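Local coordinates for protein ribose-phosphate pyrophosphokinase (PDB 7PN0) that catalyses the transfer of a diphosphate group from ATP to ribose 5-phosphate, making phosphoribosyl pyrophosphate (PRPP), a precursor in nucleotide synthesis, at residues A[1-6]-A[293-298]; A[49-54]-A[81-86]; A[262-267]-A[278-283]; A[243-248]-A[266-271]. All coordinates share one frame; numbering follows the deposited sequence. Where two conformers were deposited one is given.

Interaction 1: residues A[1-6]-A[293-298]; sequences RPLLIF and AIWRIH
A helix laid on one face of a parallel beta-sheet is the setting in which L3 meets H298: strand 3-7, at the edge of the N-terminal sheet within this chain, packs against helix 287-299. The axes of strand 3-6 and helix 293-298 pass 10.3 Å apart, with 141° between their N-to-C directions. The CB of L3 sits over the centre of the H298 imidazole, 3.7 Å from the ring centroid and almost on its normal, a CH-pi contact. The two methyls run past the ring to different helix residues because chi1 (174°) turns CG of L3 away from the backbone N. L3 CD1 reaches I294 CG2 at 3.9 Å, while L3 CD2 lies at the indole rim of W295, 3.9 Å from CE3; a branched leucine can serve both. The same imidazole also works through its edge: H298 NE2 donates to R1 O at 3.1 Å, nearly straight at 163°, with the oxygen in the ring plane. Face contact and bond together fix the turn of the ring, although H298 ND1 is buried without a partner. A leucine in place of H298 would probably leave R1 O without this donor and set the first residues freer to move. F53 of strand 51-55 and I18 of helix 12-21 extend the apolar layer. Helix-on-sheet packing of this kind is typical of the alpha/beta PRTase-like fold.

Interaction 2: residues A[49-54]-A[81-86]; sequences EGDVFI and AARVTA
R83 and D51 lie side by side on one face of two parallel strands and join in a salt bridge. The arginine chain leaves its strand extended, then bends at chi3 (58°), which lays the guanidinium edge against the carboxylate. R83 NE gives D51 OD1 a 2.8 Å bond, in the guanidinium plane but 31° out of the carboxylate plane, on the syn side. R83 NH2 also serves E49 of a neighbouring subunit, a task for a long, many-armed arginine. Further along the same face, F53 CD2 packs 3.5 Å from T85 CB. T85 OG1, anti to the carbonyl carbon (chi1 -59°), donates to a water 2.7 Å away that in turn donates to D51 OD1 and V52 O and rests over a face of the F53 ring. The other face is apolar: I54 CD1 touches V84 CG1 at 3.9 Å, and V52 presses CG1 tightly on A81 CB. Backbone bonds fix the pairing, beginning with G50 O, which accepts from both A82 N (2.8 Å) and R83 N, and continuing through V52 N, T85 N and I54 N. Strand 51-55, helix 62-78 and strand 83-88 thus form a beta-alpha-beta crossover, the repeating unit of such parallel alpha/beta sheets.

Interaction 3: residues A[262-267]-A[278-283]; sequences SPVKEV and GPKLRT
K280 stretches its chain alongside residues 262-265, while beyond it R282 turns across E266, so two charged side chains flank the start of a parallel strand pair. The aliphatic part of K280 bends at chi3 (-82°) and carries the ammonium group past K265 O to V264 O, which K280 NZ approaches in the carbonyl plane at 2.8 Å. The same nitrogen donates to I259 O near the end of helix 255-261, where a positive charge would probably be favoured by the helix dipole. A methionine in place of K280 would probably leave V264 O and I259 O without this donor and undo the link between the helix end and the turn. E266 and R282 meet obliquely, their carboxylate and guanidinium planes 52° apart. R282 NH1 forms a salt bridge to E266 OE2 at 2.8 Å, whereas E266 OE1 lies over the R282 guanidinium face, 3.4 Å above its plane and toward the rim. The carboxylate is gripped further by Y153, bonded to OE1, and R157, paired with OE2; an acid suits a place where two arginines converge. Between these charges, V267 N binds K280 O at 2.9 Å and R282 N binds V267 O at 2.8 Å, with L281 CD2 against V267 CB at 3.9 Å on the apolar face. A type I turn from G278 leads into L281, and an ST turn at S262 leaves the helix. Strand 281-284 thus ends the C-terminal sheet within this chain beside strand 266-270, with helix 255-261 packed on both V267 and L281, and helix 225-236 on V267.

Interaction 4: residues A[243-248]-A[266-271]; sequences YAAATH and EVAATD
The phenol ring of Y243 meets the side chain of E266 obliquely, Y243 CD2 lying 3.9 Å from E266 CB, where strands 241-246 and 266-270 run parallel in the mixed C-terminal sheet of the PRTase-like alpha/beta fold. The ring stands nearly upright to the carboxylate, the planes being 83° apart, while E266 OE1 is bonded to the hydroxyl of Y153. F154 and R157 of helix 147-157 also touch this tyrosine. At the other end of the segment, one face of the H248 imidazole carries CG2 of T247, 3.5 Å above its plane and toward the rim, while ND1 and NE2 are bonded to T272 and to the backbone of T127. Between these groups A244 N donates to E266 O at 3.1 Å, A268 N to A244 O at 3.0 Å, and A246 N to A268 O at 3.0 Å. Alanine suits A245 and A268 because helix 147-157 packs close: A245 touches F154, and A268 touches Y153. The chain turns a corner at T247, whose OG1 is bonded to T127 and whose side chain lies about 4 Å from a bound sulfate, consistent with an anion site nearby. T270 answers the corner with its own backbone and hydroxyl. Its chi1 of 78° places OG1 between the N and the carbonyl carbon, and T247 O is gripped from opposite faces of its plane, by T270 N at 2.9 Å and by T270 OG1 at 2.6 Å.

Overall arrangement
Interactions 1 and 2 form one cluster and interactions 3 and 4 another, one at each of the two sheets. The first two, with centres about 8 Å apart, are joined through neighbouring strands 3-7 and 51-55, where P2 O lies 2.8 Å from D51 N, a probable hydrogen bond. Interactions 3 and 4, about 9 Å apart between centres, share E266 and V267 on strand 266-270, the strand between 241-246 and 281-284. The centres of interactions 1 and 3 are about 35 Å apart, yet helix 287-299 follows directly on strand 281-284 and carries the chain from one cluster to the other. In interaction 4 the H248 side chain is about 11 Å from a bound ADP.

Interaction 1: residues A[1-6]-A[293-298]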
loop_
_atom_site.group_PDB
_atom_site.type_symbol
_atom_site.label_atom_id
_atom_site.label_comp_id
_atom_site.label_asym_id
_atom_site.label_seq_id
_atom_site.Cartn_x
_atom_site.Cartn_y
_atom_site.Cartn_z
ATOM N N ARG A 1 5.406 7.202 26.619
ATOM C CA ARG A 1 5.650 7.941 25.354
ATOM C C ARG A 1 5.813 9.418 25.695
ATOM O O ARG A 1 4.825 10.109 25.901
ATOM C CB ARG A 1 4.530 7.684 24.337
ATOM C CG ARG A 1 4.556 6.242 23.839
ATOM C CD ARG A 1 3.560 5.837 22.774
ATOM N NE ARG A 1 3.826 4.458 22.382
ATOM C CZ ARG A 1 3.076 3.745 21.543
ATOM N NH1 ARG A 1 3.425 2.507 21.246
ATOM N NH2 ARG A 1 1.971 4.253 21.020
ATOM N N PRO A 2 7.059 9.927 25.803
ATOM C CA PRO A 2 7.279 11.346 26.031
ATOM C C PRO A 2 6.713 12.213 24.892
ATOM O O PRO A 2 6.803 11.848 23.746
ATOM C CB PRO A 2 8.804 11.461 26.115
ATOM C CG PRO A 2 9.308 10.244 25.369
ATOM C CD PRO A 2 8.319 9.165 25.749
ATOM N N LEU A 3 6.202 13.380 25.261
ATOM C CA LEU A 3 5.767 14.403 24.300
ATOM C C LEU A 3 6.999 15.213 23.865
ATOM O O LEU A 3 7.657 15.808 24.704
ATOM C CB LEU A 3 4.722 15.248 25.027
ATOM C CG LEU A 3 4.212 16.477 24.278
ATOM C CD1 LEU A 3 3.711 16.121 22.894
ATOM C CD2 LEU A 3 3.096 17.134 25.084
ATOM N N LEU A 4 7.289 15.283 22.579
ATOM C CA LEU A 4 8.497 15.919 22.037
ATOM C C LEU A 4 8.103 16.853 20.900
ATOM O O LEU A 4 7.347 16.447 19.977
ATOM C CB LEU A 4 9.439 14.833 21.547
ATOM C CG LEU A 4 9.941 13.830 22.600
ATOM C CD1 LEU A 4 10.910 12.852 21.953
ATOM C CD2 LEU A 4 10.663 14.542 23.743
ATOM N N ILE A 5 8.604 18.081 20.937
ATOM C CA ILE A 5 8.223 19.071 19.907
ATOM C C ILE A 5 9.502 19.561 19.243
ATOM O O ILE A 5 10.513 19.757 19.956
ATOM C CB ILE A 5 7.301 20.163 20.490
ATOM C CG1 ILE A 5 6.997 21.256 19.478
ATOM C CG2 ILE A 5 7.779 20.722 21.818
ATOM C CD1 ILE A 5 5.680 21.942 19.746
ATOM N N PHE A 6 9.475 19.617 17.909
ATOM C CA PHE A 6 10.577 20.113 17.056
ATOM C C PHE A 6 10.041 21.116 16.053
ATOM O O PHE A 6 8.824 21.176 15.838
ATOM C CB PHE A 6 11.260 18.953 16.331
ATOM C CG PHE A 6 11.730 17.861 17.256
ATOM C CD1 PHE A 6 10.889 16.833 17.626
ATOM C CD2 PHE A 6 13.032 17.854 17.730
ATOM C CE1 PHE A 6 11.327 15.847 18.502
ATOM C CE2 PHE A 6 13.470 16.839 18.554
ATOM C CZ PHE A 6 12.617 15.858 18.966
ATOM N N ALA A 293 -4.106 22.050 21.831
ATOM C CA ALA A 293 -4.469 20.953 20.898
ATOM C C ALA A 293 -3.430 19.822 21.010
ATOM O O ALA A 293 -3.807 18.634 21.148
ATOM C CB ALA A 293 -4.582 21.526 19.501
ATOM N N ILE A 294 -2.148 20.161 20.988
ATOM C CA ILE A 294 -1.070 19.142 21.059
ATOM C C ILE A 294 -1.224 18.405 22.388
ATOM O O ILE A 294 -1.183 17.153 22.375
ATOM C CB ILE A 294 0.319 19.751 20.815
ATOM C CG1 ILE A 294 0.472 20.182 19.353
ATOM C CG2 ILE A 294 1.425 18.811 21.235
ATOM C CD1 ILE A 294 1.645 21.108 19.098
ATOM N N TRP A 295 -1.412 19.136 23.495
ATOM C CA TRP A 295 -1.585 18.506 24.834
ATOM C C TRP A 295 -2.725 17.476 24.753
ATOM O O TRP A 295 -2.559 16.319 25.194
ATOM C CB TRP A 295 -1.816 19.579 25.907
ATOM C CG TRP A 295 -1.972 18.972 27.267
ATOM C CD1 TRP A 295 -3.085 18.973 28.055
ATOM C CD2 TRP A 295 -0.964 18.241 27.983
ATOM N NE1 TRP A 295 -2.830 18.311 29.225
ATOM C CE2 TRP A 295 -1.555 17.811 29.193
ATOM C CE3 TRP A 295 0.361 17.862 27.701
ATOM C CZ2 TRP A 295 -0.854 17.036 30.120
ATOM C CZ3 TRP A 295 1.048 17.081 28.612
ATOM C CH2 TRP A 295 0.448 16.692 29.814
ATOM N N ARG A 296 -3.825 17.847 24.116
ATOM C CA ARG A 296 -5.034 16.998 24.069
ATOM C C ARG A 296 -4.826 15.839 23.090
ATOM O O ARG A 296 -5.230 14.731 23.421
ATOM C CB ARG A 296 -6.218 17.861 23.680
ATOM C CG ARG A 296 -6.565 18.805 24.805
ATOM C CD ARG A 296 -7.861 19.488 24.577
ATOM N NE ARG A 296 -8.022 20.499 25.622
ATOM C CZ ARG A 296 -9.183 20.996 25.973
ATOM N NH1 ARG A 296 -10.279 20.581 25.373
ATOM N NH2 ARG A 296 -9.251 21.912 26.918
ATOM N N ILE A 297 -4.154 16.058 21.968
ATOM C CA ILE A 297 -3.813 14.926 21.054
ATOM C C ILE A 297 -2.992 13.887 21.825
ATOM O O ILE A 297 -3.293 12.718 21.731
ATOM C CB ILE A 297 -3.058 15.450 19.814
ATOM C CG1 ILE A 297 -3.961 16.284 18.923
ATOM C CG2 ILE A 297 -2.453 14.307 19.031
ATOM C CD1 ILE A 297 -3.260 17.262 18.004
ATOM N N HIS A 298 -1.930 14.333 22.490
ATOM C CA HIS A 298 -1.003 13.527 23.327
ATOM C C HIS A 298 -1.750 12.748 24.426
ATOM O O HIS A 298 -1.423 11.569 24.634
ATOM C CB HIS A 298 0.086 14.396 23.974
ATOM C CG HIS A 298 1.096 13.590 24.707
ATOM N ND1 HIS A 298 1.320 13.728 26.110
ATOM C CD2 HIS A 298 1.869 12.577 24.300
ATOM C CE1 HIS A 298 2.237 12.850 26.462
ATOM N NE2 HIS A 298 2.594 12.141 25.380
#

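Interaction 2: residues A[49-54]-A[81-86]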
loop_
_atom_site.group_PDB
_atom_site.type_symbol
_atom_site.label_atom_id
_atom_site.label_comp_id
_atom_site.label_asym_id
_atom_site.label_seq_id
_atom_site.Cartn_x
_atom_site.Cartn_y
_atom_site.Cartn_z
ATOM N N GLU A 49 10.366 6.089 20.764
ATOM C CA GLU A 49 9.036 5.843 21.383
ATOM C C GLU A 49 8.432 7.166 21.843
ATOM O O GLU A 49 7.486 7.141 22.673
ATOM C CB GLU A 49 9.063 4.754 22.457
ATOM C CG GLU A 49 9.696 3.471 21.973
ATOM C CD GLU A 49 9.046 2.818 20.752
ATOM O OE1 GLU A 49 9.795 2.381 19.779
ATOM O OE2 GLU A 49 7.806 2.904 20.675
ATOM N N GLY A 50 8.843 8.258 21.193
ATOM C CA GLY A 50 8.300 9.603 21.471
ATOM C C GLY A 50 7.018 9.851 20.713
ATOM O O GLY A 50 6.805 9.209 19.673
ATOM N N ASP A 51 6.172 10.730 21.257
ATOM C CA ASP A 51 5.015 11.322 20.563
ATOM C C ASP A 51 5.503 12.643 20.010
ATOM O O ASP A 51 5.674 13.627 20.807
ATOM C CB ASP A 51 3.836 11.413 21.526
ATOM C CG ASP A 51 2.488 11.600 20.878
ATOM O OD1 ASP A 51 2.393 11.463 19.653
ATOM O OD2 ASP A 51 1.516 11.847 21.644
ATOM N N VAL A 52 5.904 12.609 18.747
ATOM C CA VAL A 52 6.698 13.710 18.186
ATOM C C VAL A 52 5.822 14.564 17.286
ATOM O O VAL A 52 5.021 14.048 16.479
ATOM C CB VAL A 52 8.055 13.294 17.582
ATOM C CG1 VAL A 52 8.583 11.951 17.936
ATOM C CG2 VAL A 52 8.409 13.865 16.228
ATOM N N PHE A 53 5.955 15.863 17.474
ATOM C CA PHE A 53 5.184 16.925 16.803
ATOM C C PHE A 53 6.196 17.835 16.114
ATOM O O PHE A 53 7.128 18.425 16.753
ATOM C CB PHE A 53 4.343 17.704 17.826
ATOM C CG PHE A 53 3.244 16.883 18.436
ATOM C CD1 PHE A 53 3.500 15.986 19.456
ATOM C CD2 PHE A 53 1.966 16.905 17.891
ATOM C CE1 PHE A 53 2.502 15.171 19.967
ATOM C CE2 PHE A 53 0.963 16.099 18.417
ATOM C CZ PHE A 53 1.237 15.244 19.460
ATOM N N ILE A 54 6.034 18.008 14.820
ATOM C CA ILE A 54 7.050 18.780 14.057
ATOM C C ILE A 54 6.312 19.957 13.482
ATOM O O ILE A 54 5.364 19.725 12.726
ATOM C CB ILE A 54 7.742 17.954 12.979
ATOM C CG1 ILE A 54 8.498 16.771 13.557
ATOM C CG2 ILE A 54 8.604 18.801 12.065
ATOM C CD1 ILE A 54 8.546 15.639 12.569
ATOM N N ALA A 81 10.553 7.006 16.542
ATOM C CA ALA A 81 9.401 7.696 17.136
ATOM C C ALA A 81 8.200 6.738 17.216
ATOM O O ALA A 81 8.023 5.962 16.305
ATOM C CB ALA A 81 9.062 8.904 16.331
ATOM N N ALA A 82 7.373 6.842 18.254
ATOM C CA ALA A 82 6.130 6.034 18.392
ATOM C C ALA A 82 5.094 6.600 17.433
ATOM O O ALA A 82 4.314 5.838 16.851
ATOM C CB ALA A 82 5.605 6.065 19.797
ATOM N N ARG A 83 5.025 7.926 17.363
ATOM C CA ARG A 83 3.979 8.612 16.585
ATOM C C ARG A 83 4.604 9.898 16.085
ATOM O O ARG A 83 5.379 10.541 16.859
ATOM C CB ARG A 83 2.706 8.888 17.375
ATOM C CG ARG A 83 1.584 9.377 16.468
ATOM C CD ARG A 83 0.244 9.359 17.163
ATOM N NE ARG A 83 0.217 10.179 18.381
ATOM C CZ ARG A 83 -0.869 10.321 19.138
ATOM N NH1 ARG A 83 -0.825 11.037 20.240
ATOM N NH2 ARG A 83 -2.013 9.765 18.763
ATOM N N VAL A 84 4.276 10.259 14.851
ATOM C CA VAL A 84 4.742 11.536 14.246
ATOM C C VAL A 84 3.546 12.345 13.731
ATOM O O VAL A 84 2.797 11.850 12.892
ATOM C CB VAL A 84 5.776 11.279 13.142
ATOM C CG1 VAL A 84 6.182 12.577 12.476
ATOM C CG2 VAL A 84 6.992 10.563 13.664
ATOM N N THR A 85 3.384 13.561 14.261
ATOM C CA THR A 85 2.361 14.515 13.798
ATOM C C THR A 85 3.046 15.654 13.049
ATOM O O THR A 85 3.976 16.307 13.646
ATOM C CB THR A 85 1.550 15.048 14.979
ATOM O OG1 THR A 85 0.925 13.948 15.661
ATOM C CG2 THR A 85 0.561 16.105 14.536
ATOM N N ALA A 86 2.563 15.947 11.846
ATOM C CA ALA A 86 2.926 17.155 11.090
ATOM C C ALA A 86 2.050 18.278 11.641
ATOM O O ALA A 86 0.858 18.292 11.381
ATOM C CB ALA A 86 2.744 17.015 9.607
HETATM O O HOH W 1 2.763 12.590 17.140
#

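Interaction 3: residues A[262-267]-A[278-283]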
loop_
_atom_site.group_PDB
_atom_site.type_symbol
_atom_site.label_atom_id
_atom_site.label_comp_id
_atom_site.label_asym_id
_atom_site.label_seq_id
_atom_site.Cartn_x
_atom_site.Cartn_y
_atom_site.Cartn_z
ATOM N N SER A 262 -3.669 51.929 1.759
ATOM C CA SER A 262 -5.123 51.742 2.015
ATOM C C SER A 262 -5.543 52.560 3.225
ATOM O O SER A 262 -4.780 52.723 4.177
ATOM C CB SER A 262 -5.439 50.263 2.218
ATOM O OG SER A 262 -6.784 50.048 2.619
ATOM N N PRO A 263 -6.785 53.075 3.253
ATOM C CA PRO A 263 -7.325 53.701 4.458
ATOM C C PRO A 263 -7.666 52.700 5.570
ATOM O O PRO A 263 -8.187 53.090 6.583
ATOM C CB PRO A 263 -8.607 54.398 3.974
ATOM C CG PRO A 263 -8.988 53.684 2.707
ATOM C CD PRO A 263 -7.689 53.189 2.104
ATOM N N VAL A 264 -7.414 51.413 5.355
ATOM C CA VAL A 264 -7.743 50.385 6.391
ATOM C C VAL A 264 -7.105 50.799 7.724
ATOM O O VAL A 264 -5.926 51.148 7.739
ATOM C CB VAL A 264 -7.313 48.968 5.955
ATOM C CG1 VAL A 264 -5.807 48.825 5.846
ATOM C CG2 VAL A 264 -7.924 47.904 6.843
ATOM N N LYS A 265 -7.849 50.738 8.821
ATOM C CA LYS A 265 -7.339 51.213 10.119
ATOM C C LYS A 265 -6.266 50.274 10.622
ATOM O O LYS A 265 -5.300 50.727 11.253
ATOM C CB LYS A 265 -8.440 51.275 11.174
ATOM C CG LYS A 265 -9.311 52.513 11.054
ATOM C CD LYS A 265 -8.493 53.789 11.181
ATOM C CE LYS A 265 -9.346 55.033 11.279
ATOM N NZ LYS A 265 -8.517 56.178 11.711
ATOM N N GLU A 266 -6.534 48.979 10.504
ATOM C CA GLU A 266 -5.646 47.981 11.110
ATOM C C GLU A 266 -5.889 46.655 10.413
ATOM O O GLU A 266 -7.039 46.414 9.970
ATOM C CB GLU A 266 -5.950 47.877 12.592
ATOM C CG GLU A 266 -4.923 47.121 13.371
ATOM C CD GLU A 266 -5.067 47.385 14.863
ATOM O OE1 GLU A 266 -5.729 46.618 15.530
ATOM O OE2 GLU A 266 -4.527 48.394 15.323
ATOM N N VAL A 267 -4.857 45.832 10.391
ATOM C CA VAL A 267 -4.931 44.474 9.790
ATOM C C VAL A 267 -4.321 43.520 10.808
ATOM O O VAL A 267 -3.128 43.685 11.141
ATOM C CB VAL A 267 -4.210 44.430 8.439
ATOM C CG1 VAL A 267 -4.325 43.043 7.808
ATOM C CG2 VAL A 267 -4.753 45.512 7.501
ATOM N N GLY A 278 4.904 46.276 10.510
ATOM C CA GLY A 278 4.135 47.320 9.803
ATOM C C GLY A 278 3.324 48.144 10.791
ATOM O O GLY A 278 2.846 47.599 11.786
ATOM N N PRO A 279 3.197 49.482 10.583
ATOM C CA PRO A 279 2.464 50.345 11.506
ATOM C C PRO A 279 1.038 49.865 11.792
ATOM O O PRO A 279 0.603 49.989 12.906
ATOM C CB PRO A 279 2.409 51.703 10.782
ATOM C CG PRO A 279 3.638 51.698 9.904
ATOM C CD PRO A 279 3.804 50.251 9.473
ATOM N N LYS A 280 0.319 49.356 10.805
ATOM C CA LYS A 280 -1.112 49.026 11.057
ATOM C C LYS A 280 -1.284 47.507 11.232
ATOM O O LYS A 280 -2.441 47.060 11.337
ATOM C CB LYS A 280 -1.957 49.596 9.921
ATOM C CG LYS A 280 -1.761 51.094 9.715
ATOM C CD LYS A 280 -2.775 51.725 8.809
ATOM C CE LYS A 280 -2.437 51.530 7.349
ATOM N NZ LYS A 280 -3.581 51.845 6.464
ATOM N N LEU A 281 -0.193 46.751 11.288
ATOM C CA LEU A 281 -0.277 45.265 11.423
ATOM C C LEU A 281 -0.356 44.875 12.905
ATOM O O LEU A 281 0.390 45.406 13.685
ATOM C CB LEU A 281 0.921 44.658 10.695
ATOM C CG LEU A 281 0.985 44.936 9.190
ATOM C CD1 LEU A 281 2.102 44.126 8.560
ATOM C CD2 LEU A 281 -0.338 44.635 8.508
ATOM N N ARG A 282 -1.268 43.977 13.274
ATOM C CA ARG A 282 -1.408 43.423 14.642
ATOM C C ARG A 282 -1.313 41.890 14.580
ATOM O O ARG A 282 -1.797 41.293 13.582
ATOM C CB ARG A 282 -2.744 43.851 15.229
ATOM C CG ARG A 282 -2.827 43.736 16.743
ATOM C CD ARG A 282 -2.291 44.967 17.457
ATOM N NE ARG A 282 -3.217 45.421 18.499
ATOM C CZ ARG A 282 -3.700 46.671 18.618
ATOM N NH1 ARG A 282 -3.349 47.635 17.774
ATOM N NH2 ARG A 282 -4.520 46.964 19.611
ATOM N N THR A 283 -0.725 41.287 15.608
ATOM C CA THR A 283 -0.567 39.822 15.698
ATOM C C THR A 283 -1.501 39.234 16.752
ATOM O O THR A 283 -1.585 39.767 17.861
ATOM C CB THR A 283 0.887 39.458 15.981
ATOM O OG1 THR A 283 1.671 39.944 14.900
ATOM C CG2 THR A 283 1.063 37.959 16.122
#

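Interaction 4: residues A[243-248]-A[266-271]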
loop_
_atom_site.group_PDB
_atom_site.type_symbol
_atom_site.label_atom_id
_atom_site.label_comp_id
_atom_site.label_asym_id
_atom_site.label_seq_id
_atom_site.Cartn_x
_atom_site.Cartn_y
_atom_site.Cartn_z
ATOM N N TYR A 243 -11.735 47.708 9.557
ATOM C CA TYR A 243 -10.774 46.833 10.267
ATOM C C TYR A 243 -10.799 45.482 9.575
ATOM O O TYR A 243 -11.901 45.036 9.264
ATOM C CB TYR A 243 -11.160 46.645 11.730
ATOM C CG TYR A 243 -10.871 47.865 12.563
ATOM C CD1 TYR A 243 -11.704 48.980 12.530
ATOM C CD2 TYR A 243 -9.762 47.901 13.393
ATOM C CE1 TYR A 243 -11.410 50.115 13.281
ATOM C CE2 TYR A 243 -9.491 49.006 14.186
ATOM C CZ TYR A 243 -10.309 50.117 14.117
ATOM O OH TYR A 243 -10.000 51.195 14.889
ATOM N N ALA A 244 -9.640 44.900 9.307
ATOM C CA ALA A 244 -9.543 43.621 8.568
ATOM C C ALA A 244 -8.830 42.620 9.458
ATOM O O ALA A 244 -7.916 43.034 10.199
ATOM C CB ALA A 244 -8.794 43.799 7.306
ATOM N N ALA A 245 -9.190 41.347 9.334
ATOM C CA ALA A 245 -8.468 40.268 10.017
ATOM C C ALA A 245 -8.440 39.043 9.117
ATOM O O ALA A 245 -9.303 38.911 8.225
ATOM C CB ALA A 245 -9.099 39.998 11.352
ATOM N N ALA A 246 -7.461 38.189 9.344
ATOM C CA ALA A 246 -7.331 36.898 8.644
ATOM C C ALA A 246 -6.645 35.939 9.594
ATOM O O ALA A 246 -5.979 36.428 10.554
ATOM C CB ALA A 246 -6.542 37.048 7.359
ATOM N N THR A 247 -6.713 34.646 9.307
ATOM C CA THR A 247 -5.874 33.674 10.048
ATOM C C THR A 247 -4.411 33.830 9.637
ATOM O O THR A 247 -3.528 34.046 10.526
ATOM C CB THR A 247 -6.361 32.234 9.892
ATOM O OG1 THR A 247 -7.718 32.160 10.364
ATOM C CG2 THR A 247 -5.447 31.332 10.670
ATOM N N HIS A 248 -4.142 33.709 8.343
ATOM C CA HIS A 248 -2.773 33.576 7.805
ATOM C C HIS A 248 -2.332 34.913 7.217
ATOM O O HIS A 248 -2.908 35.350 6.174
ATOM C CB HIS A 248 -2.721 32.451 6.771
ATOM C CG HIS A 248 -3.342 31.175 7.244
ATOM N ND1 HIS A 248 -2.817 30.454 8.297
ATOM C CD2 HIS A 248 -4.375 30.451 6.754
ATOM C CE1 HIS A 248 -3.536 29.362 8.477
ATOM N NE2 HIS A 248 -4.515 29.337 7.562
ATOM N N GLU A 266 -6.534 48.979 10.504
ATOM C CA GLU A 266 -5.646 47.981 11.110
ATOM C C GLU A 266 -5.889 46.655 10.413
ATOM O O GLU A 266 -7.039 46.414 9.970
ATOM C CB GLU A 266 -5.950 47.877 12.592
ATOM C CG GLU A 266 -4.923 47.121 13.371
ATOM C CD GLU A 266 -5.067 47.385 14.863
ATOM O OE1 GLU A 266 -5.729 46.618 15.530
ATOM O OE2 GLU A 266 -4.527 48.394 15.323
ATOM N N VAL A 267 -4.857 45.832 10.391
ATOM C CA VAL A 267 -4.931 44.474 9.790
ATOM C C VAL A 267 -4.321 43.520 10.808
ATOM O O VAL A 267 -3.128 43.685 11.141
ATOM C CB VAL A 267 -4.210 44.430 8.439
ATOM C CG1 VAL A 267 -4.325 43.043 7.808
ATOM C CG2 VAL A 267 -4.753 45.512 7.501
ATOM N N ALA A 268 -5.127 42.590 11.285
ATOM C CA ALA A 268 -4.722 41.595 12.293
ATOM C C ALA A 268 -4.668 40.229 11.610
ATOM O O ALA A 268 -5.565 39.928 10.799
ATOM C CB ALA A 268 -5.685 41.597 13.446
ATOM N N ALA A 269 -3.684 39.425 11.994
ATOM C CA ALA A 269 -3.538 38.033 11.530
ATOM C C ALA A 269 -2.874 37.259 12.649
ATOM O O ALA A 269 -2.283 37.894 13.549
ATOM C CB ALA A 269 -2.768 38.008 10.260
ATOM N N THR A 270 -2.993 35.933 12.640
ATOM C CA THR A 270 -2.320 35.112 13.657
ATOM C C THR A 270 -0.828 35.019 13.292
ATOM O O THR A 270 -0.360 35.588 12.239
ATOM C CB THR A 270 -2.977 33.727 13.779
ATOM O OG1 THR A 270 -2.487 32.980 12.656
ATOM C CG2 THR A 270 -4.482 33.787 13.879
ATOM N N ASP A 271 -0.112 34.228 14.075
ATOM C CA ASP A 271 1.326 33.982 13.870
ATOM C C ASP A 271 1.498 32.584 13.268
ATOM O O ASP A 271 2.576 32.015 13.416
ATOM C CB ASP A 271 2.129 34.218 15.153
ATOM C CG ASP A 271 1.623 33.546 16.423
ATOM O OD1 ASP A 271 0.594 32.844 16.371
ATOM O OD2 ASP A 271 2.276 33.737 17.479
HETATM O O HOH W 2 -0.146 34.061 10.074
#